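Local coordinates for ammonium transporter (Kuenenia stuttgartiensis, PDB 6EU6), which probably senses ammonium at the membrane, as the ammonium-transporter-like part of a sensor histidine kinase, and passes the signal on, at residues 86-91 with 148-153. Numbering follows the deposited sequence.
Sequences ALHPNT and FSPDQT
Asn90 sets its CB over one face of the Phe148 ring, and His88 meets the same ring at CE2. Phe148 is the side chain that both residues share. Its CG stands anti to the backbone N (chi1 -172°), which carries the ring across to the loop of residues 86-91.

Asn90 can be followed from CB outward. Its CB makes a CH-pi contact over the ring, 4.0 Å from the centroid of Phe148. The same CB also touches Phe148 O at 3.6 Å. Next, CG sits 3.4 Å from both CD1 and CE1 of Phe148. Beyond CB the amide hangs past the CD1-CE1 side of the ring, not over its face. OD1 approaches CE1 of Phe148 at 3.4 Å, and ND2 approaches CD1 at 3.5 Å. The amide and ring planes are tilted 34° apart. OD1 also accepts a hydrogen bond from the backbone N of Leu92. That cap on the turn into helix 93-114 helps set the rotation of the amide.

The imidazole of His88 and the phenyl of Phe148 differ by 22° in plane. With centroids 5.3 Å apart, the imidazole sits mostly beside the phenyl, and little ring overlap results. His88 ND1 lies 3.7 Å from Phe148 CE2, while CE1 of the imidazole reaches Ser149 OG, whose hydrogen bond goes to Phe67 O. Pro150 CD adds a looser touch to the imidazole. Phe96 of helix 93-114 also stacks with Phe148.

The contact joins the loop before helix 93-114 to the loop after helix 121-144, at the periphery of the helical Amt fold. No hydrogen bond crosses between the segments, and His88 ND1 is buried here without a polar partner. Between these two segments the contact therefore rests on van der Waals and CH-pi packing, mostly on the Phe148 ring.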
loop_
_atom_site.group_PDB
_atom_site.type_symbol
_atom_site.label_atom_id
_atom_site.label_comp_id
_atom_site.label_asym_id
_atom_site.label_seq_id
_atom_site.Cartn_x
_atom_site.Cartn_y
_atom_site.Cartn_z
ATOM N N ALA A 86 -1.814 18.927 -23.300
ATOM C CA ALA A 86 -2.945 19.819 -22.966
ATOM C C ALA A 86 -3.801 20.393 -24.140
ATOM O O ALA A 86 -4.927 20.810 -23.921
ATOM C CB ALA A 86 -2.413 20.988 -22.120
ATOM N N LEU A 87 -3.271 20.457 -25.346
ATOM C CA LEU A 87 -4.050 20.922 -26.489
ATOM C C LEU A 87 -4.917 19.824 -27.101
ATOM O O LEU A 87 -5.863 20.102 -27.822
ATOM C CB LEU A 87 -3.139 21.448 -27.572
ATOM C CG LEU A 87 -2.767 22.920 -27.484
ATOM C CD1 LEU A 87 -2.776 23.506 -26.077
ATOM C CD2 LEU A 87 -1.408 23.046 -28.152
ATOM N N HIS A 88 -4.569 18.586 -26.853
ATOM C CA HIS A 88 -5.373 17.541 -27.392
ATOM C C HIS A 88 -6.706 17.641 -26.746
ATOM O O HIS A 88 -6.807 17.963 -25.602
ATOM C CB HIS A 88 -4.713 16.192 -27.142
ATOM C CG HIS A 88 -3.685 15.871 -28.162
ATOM N ND1 HIS A 88 -3.814 14.828 -29.041
ATOM C CD2 HIS A 88 -2.553 16.519 -28.507
ATOM C CE1 HIS A 88 -2.793 14.833 -29.875
ATOM N NE2 HIS A 88 -2.011 15.845 -29.567
ATOM N N PRO A 89 -7.748 17.321 -27.495
ATOM C CA PRO A 89 -9.143 17.314 -27.088
ATOM C C PRO A 89 -9.452 16.074 -26.282
ATOM O O PRO A 89 -10.492 16.044 -25.681
ATOM C CB PRO A 89 -9.865 17.243 -28.406
ATOM C CG PRO A 89 -8.967 16.425 -29.253
ATOM C CD PRO A 89 -7.585 16.830 -28.868
ATOM N N ASN A 90 -8.587 15.057 -26.335
ATOM C CA ASN A 90 -8.745 13.879 -25.528
ATOM C C ASN A 90 -8.750 14.413 -24.146
ATOM O O ASN A 90 -7.802 14.989 -23.643
ATOM C CB ASN A 90 -7.608 12.920 -25.608
ATOM C CG ASN A 90 -7.768 11.816 -24.604
ATOM O OD1 ASN A 90 -7.648 12.033 -23.409
ATOM N ND2 ASN A 90 -8.103 10.642 -25.077
ATOM N N THR A 91 -9.865 14.196 -23.550
ATOM C CA THR A 91 -10.147 14.688 -22.263
ATOM C C THR A 91 -9.246 14.360 -21.057
ATOM O O THR A 91 -9.206 15.146 -20.144
ATOM C CB THR A 91 -11.612 14.320 -22.026
ATOM O OG1 THR A 91 -12.413 15.406 -22.480
ATOM C CG2 THR A 91 -11.887 13.998 -20.615
ATOM N N PHE A 148 -5.702 7.666 -28.049
ATOM C CA PHE A 148 -5.523 9.028 -27.533
ATOM C C PHE A 148 -5.706 10.101 -28.634
ATOM O O PHE A 148 -6.438 11.078 -28.409
ATOM C CB PHE A 148 -4.115 9.184 -26.914
ATOM C CG PHE A 148 -3.922 10.469 -26.198
ATOM C CD1 PHE A 148 -4.568 10.716 -24.978
ATOM C CD2 PHE A 148 -3.169 11.475 -26.765
ATOM C CE1 PHE A 148 -4.381 11.932 -24.323
ATOM C CE2 PHE A 148 -2.979 12.696 -26.110
ATOM C CZ PHE A 148 -3.581 12.917 -24.881
ATOM N N SER A 149 -4.997 9.944 -29.756
ATOM C CA SER A 149 -4.881 10.968 -30.820
ATOM C C SER A 149 -6.121 10.793 -31.694
ATOM O O SER A 149 -6.573 9.646 -31.944
ATOM C CB SER A 149 -3.600 10.804 -31.650
ATOM O OG SER A 149 -2.465 11.360 -30.996
ATOM N N PRO A 150 -6.687 11.927 -32.169
ATOM C CA PRO A 150 -7.987 11.900 -32.908
ATOM C C PRO A 150 -7.904 11.165 -34.251
ATOM O O PRO A 150 -6.901 11.276 -34.929
ATOM C CB PRO A 150 -8.298 13.385 -33.126
ATOM C CG PRO A 150 -6.964 14.049 -33.143
ATOM C CD PRO A 150 -6.078 13.272 -32.186
ATOM N N ASP A 151 -8.906 10.352 -34.576
ATOM C CA ASP A 151 -9.097 9.854 -35.946
ATOM C C ASP A 151 -7.978 9.023 -36.500
ATOM O O ASP A 151 -7.548 9.296 -37.618
ATOM C CB ASP A 151 -9.309 11.029 -36.915
ATOM C CG ASP A 151 -10.405 11.978 -36.467
ATOM O OD1 ASP A 151 -11.521 11.478 -36.192
ATOM O OD2 ASP A 151 -10.149 13.215 -36.396
ATOM N N GLN A 152 -7.506 8.003 -35.768
ATOM C CA GLN A 152 -6.399 7.169 -36.269
ATOM C C GLN A 152 -6.483 5.810 -35.650
ATOM O O GLN A 152 -7.272 5.600 -34.736
ATOM C CB GLN A 152 -5.049 7.789 -35.942
ATOM C CG GLN A 152 -4.735 7.827 -34.446
ATOM C CD GLN A 152 -3.379 8.412 -34.187
ATOM O OE1 GLN A 152 -3.014 9.443 -34.770
ATOM N NE2 GLN A 152 -2.592 7.753 -33.323
ATOM N N THR A 153 -5.659 4.894 -36.117
ATOM C CA THR A 153 -5.596 3.603 -35.504
ATOM C C THR A 153 -4.267 2.920 -35.780
ATOM O O THR A 153 -3.488 3.321 -36.639
ATOM C CB THR A 153 -6.769 2.737 -35.983
ATOM O OG1 THR A 153 -6.860 1.593 -35.157
ATOM C CG2 THR A 153 -6.564 2.268 -37.429
#